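Long-range contact in thioesterase (Streptomyces sp. WAC02707, PDB 6VAP), which probably hydrolyses acyl thioesters on the carrier proteins of the borrelidin polyketide synthase, releasing stalled or aberrant acyl groups as type II editing thioesterases do: residues H41-V53 / L243-R255. Residues are numbered along the deposited sequence; the frame is centred on the assembly and turned at random.
Sequences HPVAAALAPRCDV and LGIIAEHLRTCSR
L47 and L243 sit at the centre of the tightly packed part of this contact, where two helices on one side of a sheet close their gap with aliphatic side chains. The CD1 branch of L47 presses on I246 CG2 at 3.5 Å, closer than usual for two methyls, and the two side chains meet at about a right angle. L243 spreads its fork over helix 41-47: CD1 lies 3.5 Å from A46 CB, while CD2 reaches V43 CG2, which the valine's chi1 of 177° sets beside its own backbone N. Beside the L47-I246 pair, C51 SG touches L250 CD1 at 3.6 Å. V43, C51 and I246 also rest on L27 of strand 26-30, so the seam lies against the central sheet of an alpha/beta-hydrolase fold, between the helix preceding strand 52-56 and the C-terminal helix 239-250. After a Schellman motif ends that last helix, the chain doubles back over helix 41-47, and here the contact turns polar and more open to solvent. R50, its chain bent at chi3 (-42°), offers NE and NH2 side-on to C253 O, each at 3.1 Å; the oxygen lies in the guanidinium plane, but both donors stand above the carbonyl plane, on the same face. A weak bond from R255 N to A46 O (3.0 Å, 134° at the hydrogen) joins the two backbones, and the poorly ordered R255 side chain leads away from it.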
ATOM      1  N   HIS A  41       3.472   2.133 -12.016  1.00 32.52           N
ATOM      2  CA  HIS A  41       3.364   2.774 -13.324  1.00 36.37           C
ATOM      3  C   HIS A  41       2.210   2.224 -14.159  1.00 24.00           C
ATOM      4  O   HIS A  41       1.475   3.024 -14.764  1.00 33.61           O
ATOM      5  CB  HIS A  41       4.687   2.632 -14.085  1.00 39.61           C
ATOM      6  CG  HIS A  41       5.063   3.845 -14.875  1.00 44.83           C
ATOM      7  ND1 HIS A  41       6.303   4.443 -14.778  1.00 48.71           N
ATOM      8  CD2 HIS A  41       4.363   4.560 -15.784  1.00 54.36           C
ATOM      9  CE1 HIS A  41       6.347   5.477 -15.600  1.00 52.35           C
ATOM     10  NE2 HIS A  41       5.185   5.567 -16.225  1.00 58.54           N
ATOM     11  N   PRO A  42       1.954   0.923 -14.201  1.00 26.51           N
ATOM     12  CA  PRO A  42       0.761   0.446 -14.925  1.00 24.79           C
ATOM     13  C   PRO A  42      -0.555   1.026 -14.421  1.00 21.93           C
ATOM     14  O   PRO A  42      -1.466   1.294 -15.219  1.00 22.97           O
ATOM     15  CB  PRO A  42       0.817  -1.067 -14.722  1.00 23.78           C
ATOM     16  CG  PRO A  42       2.238  -1.385 -14.394  1.00 38.77           C
ATOM     17  CD  PRO A  42       2.718  -0.171 -13.587  1.00 24.96           C
ATOM     18  N   VAL A  43      -0.690   1.245 -13.116  1.00 20.79           N
ATOM     19  CA  VAL A  43      -1.914   1.864 -12.599  1.00 25.50           C
ATOM     20  C   VAL A  43      -2.039   3.303 -13.119  1.00 20.57           C
ATOM     21  O   VAL A  43      -3.078   3.737 -13.641  1.00 21.49           O
ATOM     22  CB  VAL A  43      -1.924   1.810 -11.058  1.00 27.49           C
ATOM     23  CG1 VAL A  43      -3.155   2.526 -10.521  1.00 26.50           C
ATOM     24  CG2 VAL A  43      -1.867   0.391 -10.593  1.00 30.31           C
ATOM     25  N   ALA A  44      -0.966   4.069 -12.984  1.00 22.01           N
ATOM     26  CA  ALA A  44      -0.968   5.429 -13.501  1.00 37.40           C
ATOM     27  C   ALA A  44      -1.374   5.435 -14.966  1.00 25.27           C
ATOM     28  O   ALA A  44      -2.305   6.155 -15.355  1.00 31.30           O
ATOM     29  CB  ALA A  44       0.413   6.059 -13.313  1.00 29.76           C
ATOM     30  N   ALA A  45      -0.736   4.567 -15.773  1.00 28.30           N
ATOM     31  CA  ALA A  45      -0.974   4.556 -17.215  1.00 33.29           C
ATOM     32  C   ALA A  45      -2.419   4.184 -17.538  1.00 37.31           C
ATOM     33  O   ALA A  45      -2.990   4.680 -18.511  1.00 33.76           O
ATOM     34  CB  ALA A  45      -0.015   3.567 -17.895  1.00 32.57           C
ATOM     35  N   ALA A  46      -3.025   3.300 -16.747  1.00 29.85           N
ATOM     36  CA  ALA A  46      -4.359   2.794 -17.048  1.00 37.33           C
ATOM     37  C   ALA A  46      -5.481   3.672 -16.519  1.00 32.21           C
ATOM     38  O   ALA A  46      -6.586   3.635 -17.067  1.00 33.15           O
ATOM     39  CB  ALA A  46      -4.530   1.391 -16.463  1.00 39.24           C
ATOM     40  N   LEU A  47      -5.238   4.453 -15.469  1.00 24.81           N
ATOM     41  CA  LEU A  47      -6.287   5.267 -14.863  1.00 30.32           C
ATOM     42  C   LEU A  47      -6.189   6.750 -15.211  1.00 29.61           C
ATOM     43  O   LEU A  47      -7.212   7.450 -15.211  1.00 33.40           O
ATOM     44  CB  LEU A  47      -6.267   5.115 -13.336  1.00 23.88           C
ATOM     45  CG  LEU A  47      -6.468   3.706 -12.802  1.00 25.18           C
ATOM     46  CD1 LEU A  47      -6.668   3.734 -11.313  1.00 29.02           C
ATOM     47  CD2 LEU A  47      -7.647   2.970 -13.493  1.00 27.31           C
ATOM     48  N   ALA A  48      -4.994   7.253 -15.499  1.00 33.73           N
ATOM     49  CA  ALA A  48      -4.857   8.654 -15.859  1.00 33.14           C
ATOM     50  C   ALA A  48      -5.361   8.850 -17.281  1.00 43.32           C
ATOM     51  O   ALA A  48      -5.366   7.902 -18.061  1.00 37.54           O
ATOM     52  CB  ALA A  48      -3.403   9.098 -15.760  1.00 36.96           C
ATOM     53  N   PRO A  49      -5.815  10.067 -17.644  1.00 47.18           N
ATOM     54  CA  PRO A  49      -5.865  11.267 -16.796  1.00 32.90           C
ATOM     55  C   PRO A  49      -7.120  11.342 -15.944  1.00 44.63           C
ATOM     56  O   PRO A  49      -7.305  12.321 -15.216  1.00 31.57           O
ATOM     57  CB  PRO A  49      -5.836  12.413 -17.814  1.00 33.79           C
ATOM     58  CG  PRO A  49      -6.544  11.837 -19.024  1.00 37.27           C
ATOM     59  CD  PRO A  49      -6.272  10.346 -19.022  1.00 47.51           C
ATOM     60  N   ARG A  50      -7.969  10.316 -16.029  1.00 33.14           N
ATOM     61  CA  ARG A  50      -9.221  10.343 -15.281  1.00 36.43           C
ATOM     62  C   ARG A  50      -8.988  10.162 -13.790  1.00 33.60           C
ATOM     63  O   ARG A  50      -9.867  10.465 -12.978  1.00 34.90           O
ATOM     64  CB  ARG A  50     -10.175   9.271 -15.794  1.00 38.69           C
ATOM     65  CG  ARG A  50     -10.683   9.546 -17.222  1.00 59.52           C
ATOM     66  CD  ARG A  50     -11.275   8.307 -17.895  1.00 67.68           C
ATOM     67  NE  ARG A  50     -10.479   7.095 -17.653  1.00 74.19           N
ATOM     68  CZ  ARG A  50      -9.273   6.867 -18.171  1.00 68.23           C
ATOM     69  NH1 ARG A  50      -8.704   7.764 -18.973  1.00 69.71           N
ATOM     70  NH2 ARG A  50      -8.635   5.744 -17.878  1.00 59.54           N
ATOM     71  N   CYS A  51      -7.805   9.705 -13.410  1.00 27.70           N
ATOM     72  CA  CYS A  51      -7.451   9.548 -12.006  1.00 29.11           C
ATOM     73  C   CYS A  51      -6.025  10.035 -11.796  1.00 45.77           C
ATOM     74  O   CYS A  51      -5.148   9.764 -12.623  1.00 46.39           O
ATOM     75  CB  CYS A  51      -7.589   8.088 -11.547  1.00 34.54           C
ATOM     76  SG  CYS A  51      -7.125   7.818  -9.816  1.00 48.58           S
ATOM     77  N   ASP A  52      -5.805  10.780 -10.710  1.00 41.06           N
ATOM     78  CA  ASP A  52      -4.473  11.265 -10.354  1.00 39.09           C
ATOM     79  C   ASP A  52      -3.795  10.194  -9.514  1.00 24.80           C
ATOM     80  O   ASP A  52      -4.016  10.102  -8.312  1.00 24.18           O
ATOM     81  CB  ASP A  52      -4.564  12.595  -9.616  1.00 59.85           C
ATOM     82  CG  ASP A  52      -3.203  13.181  -9.312  1.00 71.62           C
ATOM     83  OD1 ASP A  52      -2.196  12.619  -9.811  1.00 69.08           O
ATOM     84  OD2 ASP A  52      -3.138  14.196  -8.575  1.00 71.72           O
ATOM     85  N   VAL A  53      -2.969   9.374 -10.146  1.00 32.55           N
ATOM     86  CA  VAL A  53      -2.309   8.265  -9.466  1.00 38.32           C
ATOM     87  C   VAL A  53      -1.008   8.763  -8.859  1.00 29.16           C
ATOM     88  O   VAL A  53      -0.140   9.268  -9.571  1.00 29.00           O
ATOM     89  CB  VAL A  53      -2.042   7.101 -10.427  1.00 36.24           C
ATOM     90  CG1 VAL A  53      -1.312   5.971  -9.687  1.00 32.69           C
ATOM     91  CG2 VAL A  53      -3.361   6.593 -11.042  1.00 35.03           C
ATOM     92  N   LEU A 243      -7.664  -3.014 -11.666  1.00 18.11           N
ATOM     93  CA  LEU A 243      -7.834  -1.655 -12.168  1.00 24.52           C
ATOM     94  C   LEU A 243      -9.306  -1.303 -12.346  1.00 24.84           C
ATOM     95  O   LEU A 243      -9.712  -0.164 -12.060  1.00 29.04           O
ATOM     96  CB  LEU A 243      -7.089  -1.482 -13.487  1.00 35.65           C
ATOM     97  CG  LEU A 243      -5.605  -1.737 -13.471  1.00 41.73           C
ATOM     98  CD1 LEU A 243      -5.051  -1.683 -14.924  1.00 49.59           C
ATOM     99  CD2 LEU A 243      -4.887  -0.737 -12.593  1.00 40.41           C
ATOM    100  N   GLY A 244     -10.113  -2.253 -12.834  1.00 26.31           N
ATOM    101  CA  GLY A 244     -11.546  -2.020 -12.893  1.00 26.11           C
ATOM    102  C   GLY A 244     -12.197  -1.882 -11.525  1.00 27.03           C
ATOM    103  O   GLY A 244     -13.161  -1.138 -11.363  1.00 27.72           O
ATOM    104  N   ILE A 245     -11.697  -2.604 -10.525  1.00 20.49           N
ATOM    105  CA  ILE A 245     -12.207  -2.446  -9.165  1.00 21.18           C
ATOM    106  C   ILE A 245     -11.818  -1.076  -8.617  1.00 27.81           C
ATOM    107  O   ILE A 245     -12.636  -0.360  -8.023  1.00 36.33           O
ATOM    108  CB  ILE A 245     -11.675  -3.589  -8.282  1.00 31.53           C
ATOM    109  CG1 ILE A 245     -12.503  -4.865  -8.533  1.00 45.57           C
ATOM    110  CG2 ILE A 245     -11.742  -3.224  -6.826  1.00 32.93           C
ATOM    111  CD1 ILE A 245     -11.831  -6.141  -8.054  1.00 54.74           C
ATOM    112  N   ILE A 246     -10.551  -0.694  -8.802  1.00 25.34           N
ATOM    113  CA  ILE A 246     -10.123   0.629  -8.373  1.00 26.31           C
ATOM    114  C   ILE A 246     -10.977   1.686  -9.050  1.00 29.40           C
ATOM    115  O   ILE A 246     -11.494   2.584  -8.389  1.00 29.27           O
ATOM    116  CB  ILE A 246      -8.627   0.828  -8.664  1.00 27.21           C
ATOM    117  CG1 ILE A 246      -7.780   0.004  -7.690  1.00 28.24           C
ATOM    118  CG2 ILE A 246      -8.268   2.289  -8.607  1.00 33.21           C
ATOM    119  CD1 ILE A 246      -6.328  -0.143  -8.158  1.00 31.08           C
ATOM    120  N   ALA A 247     -11.161   1.581 -10.370  1.00 29.02           N
ATOM    121  CA  ALA A 247     -11.890   2.597 -11.119  1.00 43.11           C
ATOM    122  C   ALA A 247     -13.328   2.684 -10.645  1.00 33.83           C
ATOM    123  O   ALA A 247     -13.887   3.781 -10.554  1.00 35.88           O
ATOM    124  CB  ALA A 247     -11.817   2.278 -12.613  1.00 46.41           C
ATOM    125  N   GLU A 248     -13.952   1.542 -10.343  1.00 29.66           N
ATOM    126  CA  GLU A 248     -15.322   1.573  -9.839  1.00 35.12           C
ATOM    127  C   GLU A 248     -15.406   2.386  -8.551  1.00 31.62           C
ATOM    128  O   GLU A 248     -16.358   3.151  -8.345  1.00 34.77           O
ATOM    129  CB  GLU A 248     -15.826   0.146  -9.607  1.00 55.30           C
ATOM    130  CG  GLU A 248     -17.304   0.053  -9.233  1.00 75.01           C
ATOM    131  CD  GLU A 248     -18.219   0.597 -10.317  1.00 87.94           C
ATOM    132  OE1 GLU A 248     -18.014   0.253 -11.499  1.00 89.03           O
ATOM    133  OE2 GLU A 248     -19.139   1.375  -9.982  1.00 95.11           O
ATOM    134  N   HIS A 249     -14.415   2.249  -7.667  1.00 30.42           N
ATOM    135  CA  HIS A 249     -14.470   2.984  -6.401  1.00 36.95           C
ATOM    136  C   HIS A 249     -14.324   4.489  -6.597  1.00 37.90           C
ATOM    137  O   HIS A 249     -14.923   5.277  -5.851  1.00 48.63           O
ATOM    138  CB  HIS A 249     -13.386   2.473  -5.458  1.00 40.68           C
ATOM    139  CG  HIS A 249     -13.815   1.300  -4.632  1.00 28.74           C
ATOM    140  ND1 HIS A 249     -14.414   1.441  -3.397  1.00 39.74           N
ATOM    141  CD2 HIS A 249     -13.760  -0.034  -4.877  1.00 38.98           C
ATOM    142  CE1 HIS A 249     -14.685   0.242  -2.906  1.00 36.62           C
ATOM    143  NE2 HIS A 249     -14.305  -0.668  -3.785  1.00 35.64           N
ATOM    144  N   LEU A 250     -13.554   4.904  -7.598  1.00 33.29           N
ATOM    145  CA  LEU A 250     -13.326   6.315  -7.861  1.00 36.50           C
ATOM    146  C   LEU A 250     -14.221   6.871  -8.956  1.00 39.96           C
ATOM    147  O   LEU A 250     -14.029   8.016  -9.368  1.00 45.23           O
ATOM    148  CB  LEU A 250     -11.861   6.550  -8.221  1.00 44.81           C
ATOM    149  CG  LEU A 250     -10.871   6.189  -7.119  1.00 45.73           C
ATOM    150  CD1 LEU A 250      -9.467   6.115  -7.657  1.00 47.57           C
ATOM    151  CD2 LEU A 250     -10.962   7.181  -5.983  1.00124.74           C
ATOM    152  N   ARG A 251     -15.214   6.108  -9.408  1.00 40.00           N
ATOM    153  CA  ARG A 251     -16.218   6.598 -10.358  1.00 45.21           C
ATOM    154  C   ARG A 251     -15.574   6.972 -11.697  1.00 54.66           C
ATOM    155  O   ARG A 251     -15.845   8.027 -12.279  1.00 68.72           O
ATOM    156  CB  ARG A 251     -17.006   7.783  -9.783  1.00 66.02           C
ATOM    157  CG  ARG A 251     -17.468   7.594  -8.342  1.00 75.95           C
ATOM    158  CD  ARG A 251     -18.565   6.545  -8.237  1.00 89.26           C
ATOM    159  NE  ARG A 251     -18.410   5.707  -7.049  1.00100.05           N
ATOM    160  CZ  ARG A 251     -18.792   4.434  -6.961  1.00109.15           C
ATOM    161  NH1 ARG A 251     -19.363   3.828  -7.994  1.00114.80           N
ATOM    162  NH2 ARG A 251     -18.601   3.763  -5.832  1.00109.28           N
ATOM    163  N   THR A 252     -14.721   6.080 -12.200  1.00 54.20           N
ATOM    164  CA  THR A 252     -14.019   6.291 -13.457  1.00 55.39           C
ATOM    165  C   THR A 252     -13.990   4.982 -14.242  1.00 58.37           C
ATOM    166  O   THR A 252     -14.527   3.952 -13.815  1.00 55.84           O
ATOM    167  CB  THR A 252     -12.584   6.787 -13.225  1.00 62.79           C
ATOM    168  OG1 THR A 252     -11.826   5.769 -12.548  1.00 53.92           O
ATOM    169  CG2 THR A 252     -12.575   8.057 -12.393  1.00 65.87           C
ATOM    170  N   CYS A 253     -13.345   5.019 -15.405  1.00 67.38           N
ATOM    171  CA  CYS A 253     -13.158   3.850 -16.252  1.00 66.03           C
ATOM    172  C   CYS A 253     -11.669   3.541 -16.358  1.00 62.48           C
ATOM    173  O   CYS A 253     -10.816   4.388 -16.079  1.00 64.86           O
ATOM    174  CB  CYS A 253     -13.757   4.070 -17.650  1.00 62.51           C
ATOM    175  SG  CYS A 253     -12.890   5.310 -18.657  1.00 68.87           S
ATOM    176  N   SER A 254     -11.366   2.306 -16.749  1.00 58.95           N
ATOM    177  CA  SER A 254      -9.998   1.849 -16.928  1.00 48.66           C
ATOM    178  C   SER A 254      -9.648   1.763 -18.409  1.00 64.37           C
ATOM    179  O   SER A 254     -10.520   1.664 -19.278  1.00 72.51           O
ATOM    180  CB  SER A 254      -9.791   0.495 -16.263  1.00 50.58           C
ATOM    181  OG  SER A 254      -8.449   0.376 -15.825  1.00 48.22           O
ATOM    182  N   ARG A 255      -8.346   1.813 -18.687  1.00 74.87           N
ATOM    183  CA  ARG A 255      -7.837   1.732 -20.056  1.00 87.03           C
ATOM    184  C   ARG A 255      -7.562   0.279 -20.449  1.00 79.62           C
ATOM    185  O   ARG A 255      -6.661  -0.367 -19.908  1.00 71.05           O
ATOM    186  CB  ARG A 255      -6.563   2.571 -20.201  1.00 96.46           C
ATOM    187  CG  ARG A 255      -5.851   2.405 -21.531  1.00104.09           C
ATOM    188  CD  ARG A 255      -4.671   1.438 -21.421  1.00101.70           C
ATOM    189  NE  ARG A 255      -3.730   1.599 -22.531  1.00108.16           N
ATOM    190  CZ  ARG A 255      -2.803   0.710 -22.874  1.00103.75           C
ATOM    191  NH1 ARG A 255      -1.994   0.946 -23.904  1.00104.52           N
ATOM    192  NH2 ARG A 255      -2.682  -0.413 -22.191  1.00 94.78           N
TER